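Amino acid ABC transporter, periplasmic amino acid-binding protein (Brucella ovis, PDB 4Z9N) probably serves as the periplasmic solute-binding component of an ABC transporter, and holds glutathione in its ligand pocket. Local coordinates at residues T141-N146 / Y181-S186; Q112-N117 / A148-A153; S187-R192 / L306-G311; L30-P35 / R298-G303; A171-G176 / D199-L204. All blocks are in the same frame, centred on the assembly; numbering follows the deposited sequence.

Contact 1: residues T141-N146 / Y181-S186; sequences TTTELN and YTTDQS. With GSH (glutathione), chain U.
Thr143, in the first turn of helix 142-153, faces Thr183, where the chain turns a corner between strand 180-182 and helix 185-192. Their CA atoms are 5.8 Å apart. Thr141 is the N-cap of the first helix, and its OG1 accepts a capping bond from Glu144 N. Asp184 holds the N-cap position of the second helix.

Thr143 carries the direct contact, and its two branches do different work. CG2, anti to the backbone N, reaches the backbone at Thr182 and Thr183 and lies 3.5 Å from Thr182 O. It also meets the methyl CG2 of Thr182. Thr143 OG1 is turned to water. One water links it to Asp184 OD1; another joins it to Thr183 OG1. No direct hydrogen bond crosses between the segments.

Glutathione also bridges them. Thr142 N donates to GSH O11 at 2.9 Å, with an angle of 162° at the hydrogen. GSH N1 donates to Asp184 OD2 at 2.6 Å. The gamma-glutamyl carboxylate thus meets a helix N-terminus and the amino group a carboxylate, a pairing that probably suits their charges. Arg73, Arg95 and Gln138 are among the other residues bonded to the ligand. This is consistent with amino acid recognition in family 3 solute-binding proteins.

Around the contact, Thr143 packs on Val137 of strand 134-138. Thr182 OG1 is hydrogen-bonded to Gly113 O of strand 101-117, and Asp184 touches Phe213 of strand 211-218.

Contact 2: residues Q112-N117 / A148-A153; sequences QGFMIN and ADYFRA
This is an aromatic helix-on-sheet contact in one lobe of the periplasmic binding protein fold. Phe114 of strand 101-117 meets Tyr150 and Phe151, consecutive residues of helix 142-153. The strand belongs to the mixed sheet, and the helix packs against that sheet. No hydrogen bond joins the two segments; the contact is made by rings.

The far end of the Phe114 ring does the touching. Its CG stands anti to the carbonyl carbon (chi1 -63°), and the ring extends from the sheet toward the helix. CE1 comes to 4.2 Å from Tyr150 CD2. The two rings are tilted by 31° and their centroids are 5.9 Å apart, so they are inclined rather than stacked. Tyr150 CG is anti to its backbone N, which carries its ring out from the helix to Phe114.

Phe114 also touches Thr182 of the adjacent strand 180-182 and Ile135 of strand 134-138, the next one over. Ile135 also touches Phe151, so it is shared by both phenylalanines. Elsewhere on the helix, Asp149 OD1 forms a salt bridge with Arg152 NH2. Asp149 OD2 forms salt bridges with Arg261 and Arg328 of the second subunit. The same helix thus packs on the sheet through its rings and meets the second subunit through Asp149.

Phe114 CZ approaches the edge of the Phe151 ring, close to that ring's plane, and lies 4.1 Å from Phe151 CE1.

Contact 3: residues S187-R192 / L306-G311; sequences SLYGVR and LKIARG
Apolar contacts dominate between Tyr189 of helix 185-192 and the loop residues Leu306 and Ile308. The CA atoms of Tyr189 and Leu306 are 5.8 Å apart. Ile308 lies over one face of the tyrosine ring. Its CG1 is 3.8 Å from the centroid of the Tyr189 ring and only 10° off the ring normal, a CH-pi contact almost over the centre. Ile308 CD1 continues across the same ring, 3.9 Å from Tyr189 CD1. The isoleucine side chain is extended (chi2 -179°), which lets both carbons lie along the ring.

Leu306 meets the base of the tyrosine. Its CD2 lies 3.9 Å from Tyr189 CB and 4.0 Å from Gly190 N. The methyl group thus reaches the helix backbone at a residue that has no side chain.

Polar atoms take a smaller part. Leu306 O approaches the ring obliquely, 3.2 Å from Tyr189 CD2. A water accepts from Ala309 N at 2.9 Å and makes a weak hydrogen bond with Tyr189 OH. No direct hydrogen bond crosses between the segments.

Outside these segments, Tyr189 also packs on Ile203 of strand 201-203. Ile308 touches Tyr108 of strand 101-117, and its backbone is hydrogen-bonded to Ile300. Ser187, two residues before Tyr189, belongs to the glutathione pocket.

The chemistry is that of a late loop laid on a helix of the binding lobe. Across these segments the direct contact is mainly apolar, while a water, bonded weakly to Tyr189 OH and firmly to Ala309 N, links the two.

Contact 4: residues L30-P35 / R298-G303; sequences LGFASP and RNIGSG
Ile300 CG2 is the meeting point, touched by both Gly31 and Phe32. It lies 3.3 Å from Gly31 O and 3.7 Å from Phe32 CE1. The second branch of Ile300 reaches the same ring: its CD1 is 4.0 Å from Phe32 CZ. The methyl CG2 approaches the ring obliquely. With Ile300 CG1 between the backbone N and the carbonyl carbon (chi1 62°), CG2 and, through CG1, CD1 both reach the Phe32 ring.

Gly31 brings its backbone directly against the other segment, in a turn where its phi is positive. Its O is 3.5 Å from Asn299 CB, and its CA makes a CA-H...O contact with Asn299 O at 3.6 Å. The CA atoms of Gly31 and Asn299 are 5.0 Å apart. No conventional hydrogen bond crosses the contact.

The next shell fixes both partners. Asn299 ND2 is hydrogen-bonded to Ile295 O within its own helix and to Asp47 OD1. Gly31 is joined by a backbone bond to Phe44, and Phe32 and Ala33 form a classic beta bulge opposite Leu29.

The contact joins an early loop of the periplasmic binding protein fold, before strand 34-35, to the C-terminal part of the chain at the end of helix 292-299. The Phe32 side chain is about 8 Å from the bound glutathione. Helix 44-57 lies beside both segments: Phe44 touches Asn299 and Ile300, and Asp45 touches Phe32.

Contact 5: residues A171-G176 / D199-L204; sequences AAYDSG and DDHVIL
The His201 ring receives partners at its edge, in the ring plane: Tyr173 OH at ND1 and a water at NE2. Tyr173 OH and His201 ND1 are 2.7 Å apart in a hydrogen bond in which either could be the donor. The two rings meet rim to rim. Their centroids are 5.1 Å apart and their planes are turned by 51°, so neither lies over the face of the other.

The water is 2.9 Å from His201 NE2 and donates to Asp174 OD1 at 2.6 Å. Both ring nitrogens are thus tied to helix 166-174, one directly and the other through water. Asp174 OD2 accepts from Ala196 N, so the carboxylate is held from both oxygens. Tyr173 CG is anti to its backbone N (chi1 170°), which directs the ring from the helix toward the strand.

Leu195 packs on Tyr173, Asp174 and His201. Met115 of strand 101-117 packs on Tyr173 and on His201.

Just beyond, Gly176 closes the helix in a Schellman motif, with positive phi. The arrangement joins the last turn of helix 166-174 to strand 201-203 by polar side chains, within the alpha/beta lobe of a periplasmic binding protein.

How the contacts relate
Contact 1 alone of the five contains the bound glutathione, though Ser187 in contact 3 also lines the pocket. Contact 2 continues along helix 142-153, its centre about 8 Å from that of contact 1. Strand 101-117 connects contact 2 to contact 5 by backbone bonds, including Ile116 O to Val202 N at 2.9 Å. Helix 185-192 runs from contact 1 into contact 3, where Arg192 NH1 bonds His201 O of contact 5. Contacts 3 and 4 lie about 9 Å apart between centres, linked by a hydrogen bond from Lys307 NZ to Ser302 O. Contact 4 also reaches contact 1, where Phe32 packs on Ser186. Contacts 2 and 4 do not touch.

Contact 1: residues T141-N146 / Y181-S186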
# COMPACT_ATOMS: atom_id res chain seq x y z
N THR D 141 -7.19 22.04 -1.52
CA THR D 141 -7.06 20.84 -0.68
C THR D 141 -8.21 19.85 -0.87
O THR D 141 -9.31 20.22 -1.28
CB THR D 141 -7.01 21.20 0.82
OG1 THR D 141 -8.24 21.85 1.20
CG2 THR D 141 -5.83 22.11 1.13
N THR D 142 -7.95 18.59 -0.54
CA THR D 142 -9.04 17.62 -0.41
C THR D 142 -10.03 18.10 0.66
O THR D 142 -11.24 17.91 0.56
CB THR D 142 -8.50 16.24 0.00
OG1 THR D 142 -7.65 16.41 1.14
CG2 THR D 142 -7.71 15.59 -1.13
N THR D 143 -9.47 18.71 1.70
CA THR D 143 -10.20 19.20 2.87
C THR D 143 -11.42 20.01 2.50
O THR D 143 -12.52 19.79 3.02
CB THR D 143 -9.26 20.07 3.73
OG1 THR D 143 -8.00 19.40 3.82
CG2 THR D 143 -9.82 20.25 5.14
N GLU D 144 -11.24 20.96 1.59
CA GLU D 144 -12.32 21.86 1.20
C GLU D 144 -13.47 21.08 0.55
O GLU D 144 -14.64 21.35 0.82
CB GLU D 144 -11.79 22.94 0.25
CG GLU D 144 -12.86 23.90 -0.22
CD GLU D 144 -12.38 24.86 -1.31
OE1 GLU D 144 -11.43 24.51 -2.05
OE2 GLU D 144 -12.97 25.95 -1.43
N LEU D 145 -13.14 20.11 -0.30
CA LEU D 145 -14.17 19.33 -0.98
C LEU D 145 -14.90 18.40 -0.01
O LEU D 145 -16.12 18.25 -0.08
CB LEU D 145 -13.56 18.51 -2.13
CG LEU D 145 -12.73 19.32 -3.14
CD1 LEU D 145 -12.12 18.43 -4.22
CD2 LEU D 145 -13.58 20.43 -3.76
N ASN D 146 -14.14 17.74 0.87
CA ASN D 146 -14.76 16.80 1.82
C ASN D 146 -15.71 17.52 2.76
O ASN D 146 -16.74 16.95 3.14
CB ASN D 146 -13.72 16.07 2.66
CG ASN D 146 -12.80 15.19 1.85
OD1 ASN D 146 -13.18 14.64 0.83
ND2 ASN D 146 -11.56 15.06 2.32
N TYR D 181 -11.97 25.02 12.72
CA TYR D 181 -10.86 24.83 11.80
C TYR D 181 -10.98 23.41 11.26
O TYR D 181 -11.22 22.48 12.04
CB TYR D 181 -9.52 25.02 12.54
CG TYR D 181 -8.29 25.26 11.68
CD1 TYR D 181 -7.82 24.29 10.80
CD2 TYR D 181 -7.57 26.45 11.80
CE1 TYR D 181 -6.68 24.52 10.03
CE2 TYR D 181 -6.44 26.69 11.04
CZ TYR D 181 -5.99 25.72 10.16
OH TYR D 181 -4.86 25.96 9.41
N THR D 182 -10.84 23.21 9.96
CA THR D 182 -10.81 21.84 9.47
C THR D 182 -9.55 21.58 8.65
O THR D 182 -9.11 22.42 7.85
CB THR D 182 -12.07 21.47 8.62
OG1 THR D 182 -12.06 20.07 8.33
CG2 THR D 182 -12.13 22.25 7.29
N THR D 183 -8.95 20.42 8.89
CA THR D 183 -7.86 19.88 8.09
C THR D 183 -7.60 18.45 8.57
O THR D 183 -8.40 17.90 9.33
CB THR D 183 -6.56 20.75 8.19
OG1 THR D 183 -5.54 20.17 7.35
CG2 THR D 183 -6.04 20.84 9.60
N ASP D 184 -6.50 17.85 8.12
CA ASP D 184 -6.15 16.49 8.56
C ASP D 184 -5.93 16.48 10.05
O ASP D 184 -5.44 17.46 10.62
CB ASP D 184 -4.91 16.01 7.82
CG ASP D 184 -5.13 16.00 6.33
OD1 ASP D 184 -6.23 15.60 5.93
OD2 ASP D 184 -4.22 16.42 5.57
N GLN D 185 -6.28 15.37 10.70
CA GLN D 185 -6.25 15.38 12.15
C GLN D 185 -4.84 15.63 12.70
O GLN D 185 -4.67 16.41 13.65
CB GLN D 185 -6.81 14.07 12.71
CG GLN D 185 -6.78 14.01 14.20
CD GLN D 185 -7.15 12.63 14.70
OE1 GLN D 185 -8.32 12.25 14.68
NE2 GLN D 185 -6.15 11.86 15.09
N SER D 186 -3.83 15.01 12.08
CA SER D 186 -2.46 15.20 12.56
C SER D 186 -2.04 16.65 12.38
O SER D 186 -1.24 17.17 13.14
CB SER D 186 -1.46 14.28 11.84
OG SER D 186 -1.38 14.57 10.45
N1 GSH U . -3.88 16.40 2.97
CA1 GSH U . -4.70 17.47 2.40
C1 GSH U . -4.42 17.55 0.90
O11 GSH U . -5.13 18.31 0.19
O12 GSH U . -3.49 16.88 0.38
CB1 GSH U . -4.37 18.84 3.03
CG1 GSH U . -2.89 19.16 2.77
CD1 GSH U . -2.63 20.61 3.16
OE1 GSH U . -2.17 21.39 2.39
N2 GSH U . -2.95 21.02 4.51
CA2 GSH U . -2.72 22.41 4.86
C2 GSH U . -1.24 22.80 4.77
O2 GSH U . -0.35 22.01 4.76
CB2 GSH U . -3.35 22.72 6.23
SG2 GSH U . -2.46 21.93 7.59
N3 GSH U . -0.95 24.21 4.63
CA3 GSH U . 0.41 24.66 4.53
C3 GSH U . 0.53 25.56 3.30
O31 GSH U . 1.58 26.26 3.17
O32 GSH U . -0.39 25.61 2.44
O HOH W 1 -8.36 16.94 4.95
O HOH W 2 -6.17 21.26 4.85

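Contact 2: residues Q112-N117 / A148-A153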
# COMPACT_ATOMS: atom_id res chain seq x y z
N GLN D 112 -9.70 13.52 7.84
CA GLN D 112 -10.07 14.92 8.12
C GLN D 112 -10.90 15.07 9.38
O GLN D 112 -11.81 14.26 9.64
CB GLN D 112 -10.84 15.49 6.93
CG GLN D 112 -11.34 16.91 7.10
CD GLN D 112 -11.86 17.47 5.79
OE1 GLN D 112 -11.64 16.89 4.72
NE2 GLN D 112 -12.55 18.61 5.85
N GLY D 113 -10.61 16.10 10.17
CA GLY D 113 -11.35 16.38 11.38
C GLY D 113 -11.63 17.86 11.56
O GLY D 113 -11.33 18.68 10.67
N PHE D 114 -12.24 18.20 12.69
CA PHE D 114 -12.63 19.57 13.03
C PHE D 114 -12.12 19.95 14.41
O PHE D 114 -12.14 19.14 15.33
CB PHE D 114 -14.15 19.72 13.01
CG PHE D 114 -14.75 19.51 11.66
CD1 PHE D 114 -15.11 18.23 11.25
CD2 PHE D 114 -14.92 20.58 10.80
CE1 PHE D 114 -15.66 18.03 10.00
CE2 PHE D 114 -15.47 20.39 9.54
CZ PHE D 114 -15.84 19.11 9.14
N MET D 115 -11.67 21.19 14.56
CA MET D 115 -11.20 21.69 15.85
C MET D 115 -11.96 22.95 16.25
O MET D 115 -12.24 23.80 15.40
CB MET D 115 -9.70 21.97 15.78
CG MET D 115 -9.06 22.38 17.11
SD MET D 115 -7.25 22.33 17.02
CE MET D 115 -6.93 23.67 15.87
N ILE D 116 -12.29 23.06 17.54
CA ILE D 116 -12.96 24.24 18.07
C ILE D 116 -12.26 24.73 19.33
O ILE D 116 -11.51 23.98 19.97
CB ILE D 116 -14.44 23.98 18.41
CG1 ILE D 116 -14.56 22.84 19.43
CG2 ILE D 116 -15.25 23.69 17.15
CD1 ILE D 116 -15.86 22.80 20.18
N ASN D 117 -12.53 25.97 19.69
CA ASN D 117 -12.13 26.48 20.99
C ASN D 117 -13.25 26.14 21.95
O ASN D 117 -14.33 26.74 21.89
CB ASN D 117 -11.87 27.99 20.94
CG ASN D 117 -11.35 28.53 22.26
OD1 ASN D 117 -11.86 28.19 23.32
ND2 ASN D 117 -10.30 29.34 22.19
N ALA D 148 -17.54 20.22 2.23
CA ALA D 148 -18.78 20.47 1.51
C ALA D 148 -19.62 19.18 1.50
O ALA D 148 -20.83 19.21 1.78
CB ALA D 148 -18.50 20.96 0.10
N ASP D 149 -18.98 18.05 1.18
CA ASP D 149 -19.69 16.77 1.11
C ASP D 149 -20.37 16.45 2.44
O ASP D 149 -21.53 16.01 2.48
CB ASP D 149 -18.73 15.62 0.79
CG ASP D 149 -18.24 15.62 -0.64
OD1 ASP D 149 -18.82 16.31 -1.50
OD2 ASP D 149 -17.24 14.89 -0.90
N TYR D 150 -19.62 16.64 3.52
CA TYR D 150 -20.08 16.25 4.85
C TYR D 150 -21.27 17.10 5.30
O TYR D 150 -22.23 16.59 5.89
CB TYR D 150 -18.93 16.37 5.85
CG TYR D 150 -19.23 15.94 7.26
CD1 TYR D 150 -19.42 14.61 7.58
CD2 TYR D 150 -19.29 16.88 8.29
CE1 TYR D 150 -19.69 14.21 8.89
CE2 TYR D 150 -19.54 16.50 9.60
CZ TYR D 150 -19.74 15.16 9.90
OH TYR D 150 -19.99 14.77 11.19
N PHE D 151 -21.23 18.39 5.00
CA PHE D 151 -22.30 19.28 5.42
C PHE D 151 -23.55 19.05 4.59
O PHE D 151 -24.65 19.11 5.11
CB PHE D 151 -21.85 20.74 5.36
CG PHE D 151 -21.16 21.19 6.61
CD1 PHE D 151 -19.96 20.62 7.00
CD2 PHE D 151 -21.75 22.16 7.42
CE1 PHE D 151 -19.34 21.02 8.17
CE2 PHE D 151 -21.14 22.55 8.59
CZ PHE D 151 -19.94 21.99 8.97
N ARG D 152 -23.37 18.77 3.29
CA ARG D 152 -24.49 18.45 2.41
C ARG D 152 -25.19 17.18 2.90
O ARG D 152 -26.41 17.13 3.05
CB ARG D 152 -24.04 18.26 0.96
CG ARG D 152 -25.16 17.77 0.06
CD ARG D 152 -24.73 17.64 -1.42
NE ARG D 152 -23.33 17.21 -1.48
CZ ARG D 152 -22.34 17.90 -2.04
NH1 ARG D 152 -22.59 19.02 -2.69
NH2 ARG D 152 -21.09 17.44 -2.01
N ALA D 153 -24.39 16.15 3.13
CA ALA D 153 -24.91 14.83 3.47
C ALA D 153 -25.69 14.88 4.78
O ALA D 153 -26.71 14.21 4.94
CB ALA D 153 -23.77 13.81 3.57

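Contact 3: residues S187-R192 / L306-G311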
# COMPACT_ATOMS: atom_id res chain seq x y z
N SER D 187 -2.62 17.30 11.37
CA SER D 187 -2.30 18.70 11.12
C SER D 187 -2.93 19.60 12.19
O SER D 187 -2.34 20.62 12.58
CB SER D 187 -2.78 19.11 9.73
OG SER D 187 -2.12 18.36 8.72
N LEU D 188 -4.13 19.24 12.62
CA LEU D 188 -4.81 19.98 13.70
C LEU D 188 -3.96 19.98 14.97
O LEU D 188 -3.90 21.00 15.67
CB LEU D 188 -6.20 19.39 13.97
CG LEU D 188 -7.24 19.66 12.86
CD1 LEU D 188 -8.51 18.86 13.11
CD2 LEU D 188 -7.54 21.16 12.82
N TYR D 189 -3.30 18.86 15.27
CA TYR D 189 -2.37 18.82 16.40
C TYR D 189 -1.26 19.86 16.23
O TYR D 189 -0.86 20.52 17.19
CB TYR D 189 -1.74 17.43 16.56
CG TYR D 189 -2.59 16.40 17.29
CD1 TYR D 189 -3.54 15.63 16.61
CD2 TYR D 189 -2.42 16.17 18.65
CE1 TYR D 189 -4.30 14.68 17.28
CE2 TYR D 189 -3.17 15.23 19.32
CZ TYR D 189 -4.11 14.49 18.64
OH TYR D 189 -4.86 13.54 19.32
N GLY D 190 -0.75 19.98 15.01
CA GLY D 190 0.34 20.91 14.74
C GLY D 190 -0.09 22.36 14.76
O GLY D 190 0.59 23.22 15.32
N VAL D 191 -1.23 22.64 14.13
CA VAL D 191 -1.80 23.97 14.14
C VAL D 191 -2.08 24.42 15.57
O VAL D 191 -1.74 25.55 15.96
CB VAL D 191 -3.08 24.04 13.31
CG1 VAL D 191 -3.83 25.34 13.61
CG2 VAL D 191 -2.75 23.92 11.83
N ARG D 192 -2.69 23.54 16.35
CA ARG D 192 -3.07 23.87 17.73
C ARG D 192 -1.87 24.38 18.54
O ARG D 192 -1.98 25.34 19.31
CB ARG D 192 -3.70 22.66 18.41
CG ARG D 192 -4.09 22.90 19.87
CD ARG D 192 -5.00 21.80 20.41
NE ARG D 192 -4.39 20.47 20.37
CZ ARG D 192 -5.02 19.36 20.72
NH1 ARG D 192 -6.29 19.41 21.12
NH2 ARG D 192 -4.40 18.19 20.64
N LEU D 306 3.27 16.98 20.23
CA LEU D 306 1.98 16.62 19.63
C LEU D 306 1.33 15.42 20.33
O LEU D 306 0.11 15.39 20.52
CB LEU D 306 2.14 16.34 18.13
CG LEU D 306 2.37 17.58 17.24
CD1 LEU D 306 3.79 18.15 17.35
CD2 LEU D 306 2.04 17.26 15.80
N LYS D 307 2.14 14.42 20.70
CA LYS D 307 1.65 13.25 21.45
C LYS D 307 0.57 12.46 20.71
O LYS D 307 -0.41 12.01 21.31
CB LYS D 307 1.10 13.67 22.82
CG LYS D 307 1.99 14.61 23.62
CD LYS D 307 3.23 13.93 24.14
CE LYS D 307 3.95 14.83 25.13
NZ LYS D 307 5.41 14.53 25.18
N ILE D 308 0.74 12.29 19.40
CA ILE D 308 -0.17 11.47 18.59
C ILE D 308 0.11 9.97 18.80
O ILE D 308 1.26 9.54 18.75
CB ILE D 308 -0.05 11.84 17.12
CG1 ILE D 308 -0.39 13.33 16.92
CG2 ILE D 308 -0.90 10.91 16.26
CD1 ILE D 308 -0.32 13.78 15.44
N ALA D 309 -0.93 9.18 19.01
CA ALA D 309 -0.74 7.73 19.17
C ALA D 309 -0.49 7.11 17.80
O ALA D 309 -0.96 7.65 16.79
CB ALA D 309 -1.94 7.09 19.83
N ARG D 310 0.24 6.00 17.76
CA ARG D 310 0.54 5.34 16.47
C ARG D 310 -0.73 5.05 15.68
O ARG D 310 -0.83 5.38 14.49
CB ARG D 310 1.34 4.05 16.69
CG ARG D 310 2.83 4.25 17.06
CD ARG D 310 3.66 4.89 15.94
NE ARG D 310 3.90 3.96 14.82
CZ ARG D 310 4.95 3.15 14.72
NH1 ARG D 310 5.89 3.12 15.67
NH2 ARG D 310 5.06 2.36 13.66
N GLY D 311 -1.71 4.45 16.34
CA GLY D 311 -3.00 4.17 15.71
C GLY D 311 -2.87 3.43 14.40
O GLY D 311 -2.30 2.35 14.34
O HOH W 3 -3.52 10.45 19.02

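Contact 4: residues L30-P35 / R298-G303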
# COMPACT_ATOMS: atom_id res chain seq x y z
N LEU D 30 3.99 22.43 12.35
CA LEU D 30 4.74 21.85 13.47
C LEU D 30 4.56 20.34 13.49
O LEU D 30 3.45 19.84 13.38
CB LEU D 30 4.29 22.46 14.81
CG LEU D 30 4.67 23.93 15.02
CD1 LEU D 30 3.99 24.51 16.25
CD2 LEU D 30 6.19 24.08 15.13
N GLY D 31 5.68 19.63 13.63
CA GLY D 31 5.65 18.18 13.70
C GLY D 31 5.91 17.55 12.36
O GLY D 31 6.46 16.46 12.27
N PHE D 32 5.53 18.24 11.29
CA PHE D 32 5.67 17.67 9.97
C PHE D 32 6.76 18.33 9.13
O PHE D 32 7.58 17.64 8.54
CB PHE D 32 4.32 17.71 9.26
CG PHE D 32 3.46 16.56 9.65
CD1 PHE D 32 2.76 16.58 10.85
CD2 PHE D 32 3.47 15.40 8.90
CE1 PHE D 32 1.99 15.49 11.23
CE2 PHE D 32 2.71 14.29 9.28
CZ PHE D 32 1.98 14.34 10.46
N ALA D 33 6.77 19.66 9.08
CA ALA D 33 7.83 20.36 8.36
C ALA D 33 7.82 21.82 8.74
O ALA D 33 6.88 22.55 8.43
CB ALA D 33 7.68 20.22 6.86
N SER D 34 8.88 22.23 9.43
CA SER D 34 8.96 23.58 9.96
C SER D 34 10.41 24.04 10.02
O SER D 34 11.27 23.29 10.47
CB SER D 34 8.32 23.64 11.35
OG SER D 34 8.16 24.97 11.77
N PRO D 35 10.68 25.26 9.55
CA PRO D 35 12.03 25.84 9.63
C PRO D 35 12.22 26.66 10.88
O PRO D 35 11.27 27.31 11.33
CB PRO D 35 12.09 26.73 8.38
CG PRO D 35 10.67 27.22 8.24
CD PRO D 35 9.76 26.14 8.80
N ARG D 298 9.91 11.08 17.55
CA ARG D 298 10.63 12.32 17.82
C ARG D 298 9.88 13.54 17.27
O ARG D 298 10.07 14.66 17.75
CB ARG D 298 12.05 12.27 17.24
CG ARG D 298 12.14 12.61 15.75
CD ARG D 298 13.58 12.79 15.30
NE ARG D 298 14.34 11.56 15.50
CZ ARG D 298 14.69 10.72 14.53
NH1 ARG D 298 14.38 10.98 13.27
NH2 ARG D 298 15.37 9.63 14.82
N ASN D 299 9.04 13.31 16.27
CA ASN D 299 8.38 14.42 15.59
C ASN D 299 6.92 14.62 16.00
O ASN D 299 6.48 15.75 16.18
CB ASN D 299 8.44 14.21 14.08
CG ASN D 299 9.83 14.41 13.53
OD1 ASN D 299 10.39 15.50 13.63
ND2 ASN D 299 10.38 13.37 12.92
N ILE D 300 6.16 13.54 16.07
CA ILE D 300 4.71 13.67 16.24
C ILE D 300 4.18 12.75 17.33
O ILE D 300 3.03 12.90 17.75
CB ILE D 300 3.96 13.43 14.89
CG1 ILE D 300 4.18 12.00 14.37
CG2 ILE D 300 4.37 14.46 13.85
CD1 ILE D 300 3.43 11.70 13.06
N GLY D 301 5.00 11.83 17.82
CA GLY D 301 4.55 10.90 18.84
C GLY D 301 4.80 11.34 20.28
O GLY D 301 4.76 12.52 20.60
N SER D 302 5.07 10.37 21.15
CA SER D 302 5.24 10.66 22.57
C SER D 302 6.54 11.40 22.87
O SER D 302 6.70 11.96 23.96
CB SER D 302 5.15 9.37 23.38
OG SER D 302 6.16 8.45 22.97
N GLY D 303 7.47 11.40 21.92
CA GLY D 303 8.70 12.15 22.05
C GLY D 303 8.61 13.56 21.49
O GLY D 303 9.63 14.21 21.23

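Contact 5: residues A171-G176 / D199-L204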
# COMPACT_ATOMS: atom_id res chain seq x y z
N ALA D 171 -4.79 32.62 11.79
CA ALA D 171 -5.07 33.87 12.50
C ALA D 171 -6.57 34.11 12.60
O ALA D 171 -7.06 34.57 13.64
CB ALA D 171 -4.39 35.04 11.81
N ALA D 172 -7.30 33.77 11.54
CA ALA D 172 -8.74 33.99 11.50
C ALA D 172 -9.48 33.07 12.47
O ALA D 172 -10.51 33.46 13.05
CB ALA D 172 -9.26 33.78 10.10
N TYR D 173 -8.97 31.86 12.63
CA TYR D 173 -9.52 30.91 13.59
C TYR D 173 -9.24 31.35 15.03
O TYR D 173 -10.13 31.38 15.87
CB TYR D 173 -8.96 29.50 13.36
CG TYR D 173 -9.31 28.51 14.45
CD1 TYR D 173 -10.62 28.10 14.66
CD2 TYR D 173 -8.32 27.98 15.27
CE1 TYR D 173 -10.94 27.20 15.66
CE2 TYR D 173 -8.62 27.08 16.26
CZ TYR D 173 -9.93 26.69 16.46
OH TYR D 173 -10.22 25.80 17.47
N ASP D 174 -7.98 31.67 15.30
CA ASP D 174 -7.56 31.99 16.66
C ASP D 174 -8.21 33.28 17.15
O ASP D 174 -8.55 33.41 18.34
CB ASP D 174 -6.03 32.12 16.74
CG ASP D 174 -5.50 31.79 18.11
OD1 ASP D 174 -6.29 31.27 18.93
OD2 ASP D 174 -4.29 32.02 18.37
N SER D 175 -8.41 34.22 16.24
CA SER D 175 -8.97 35.52 16.60
C SER D 175 -10.46 35.39 16.89
O SER D 175 -11.07 36.28 17.49
CB SER D 175 -8.75 36.52 15.48
OG SER D 175 -9.57 36.20 14.37
N GLY D 176 -11.05 34.29 16.46
CA GLY D 176 -12.47 34.06 16.68
C GLY D 176 -13.33 34.46 15.50
O GLY D 176 -14.56 34.33 15.55
N ASP D 199 -4.21 24.83 24.84
CA ASP D 199 -5.03 24.00 25.73
C ASP D 199 -6.54 24.24 25.63
O ASP D 199 -7.33 23.39 26.05
CB ASP D 199 -4.59 24.21 27.18
CG ASP D 199 -3.29 23.50 27.51
OD1 ASP D 199 -2.85 22.67 26.68
OD2 ASP D 199 -2.72 23.76 28.59
N ASP D 200 -6.95 25.39 25.11
CA ASP D 200 -8.37 25.67 24.99
C ASP D 200 -9.01 25.01 23.76
O ASP D 200 -10.22 25.12 23.56
CB ASP D 200 -8.62 27.18 24.93
CG ASP D 200 -8.12 27.91 26.17
OD1 ASP D 200 -8.28 29.14 26.21
OD2 ASP D 200 -7.59 27.25 27.09
N HIS D 201 -8.21 24.33 22.95
CA HIS D 201 -8.71 23.78 21.68
C HIS D 201 -8.89 22.27 21.70
O HIS D 201 -8.03 21.51 22.14
CB HIS D 201 -7.78 24.20 20.54
CG HIS D 201 -7.70 25.68 20.36
ND1 HIS D 201 -8.52 26.38 19.50
CD2 HIS D 201 -6.93 26.61 20.98
CE1 HIS D 201 -8.24 27.67 19.58
NE2 HIS D 201 -7.28 27.83 20.47
N VAL D 202 -10.06 21.85 21.21
CA VAL D 202 -10.45 20.46 21.23
C VAL D 202 -10.62 19.96 19.80
O VAL D 202 -11.26 20.61 18.99
CB VAL D 202 -11.75 20.27 22.02
CG1 VAL D 202 -12.25 18.82 21.90
CG2 VAL D 202 -11.53 20.62 23.48
N ILE D 203 -10.03 18.81 19.50
CA ILE D 203 -10.29 18.13 18.23
C ILE D 203 -11.49 17.23 18.44
O ILE D 203 -11.47 16.34 19.31
CB ILE D 203 -9.07 17.35 17.74
CG1 ILE D 203 -7.88 18.30 17.54
CG2 ILE D 203 -9.40 16.56 16.48
CD1 ILE D 203 -6.56 17.57 17.27
N LEU D 204 -12.55 17.46 17.67
CA LEU D 204 -13.80 16.72 17.84
C LEU D 204 -13.59 15.29 17.36
O LEU D 204 -12.65 15.02 16.61
CB LEU D 204 -14.95 17.41 17.10
CG LEU D 204 -15.24 18.84 17.57
CD1 LEU D 204 -16.26 19.53 16.69
CD2 LEU D 204 -15.71 18.83 19.01
O HOH W 4 -5.87 30.24 21.23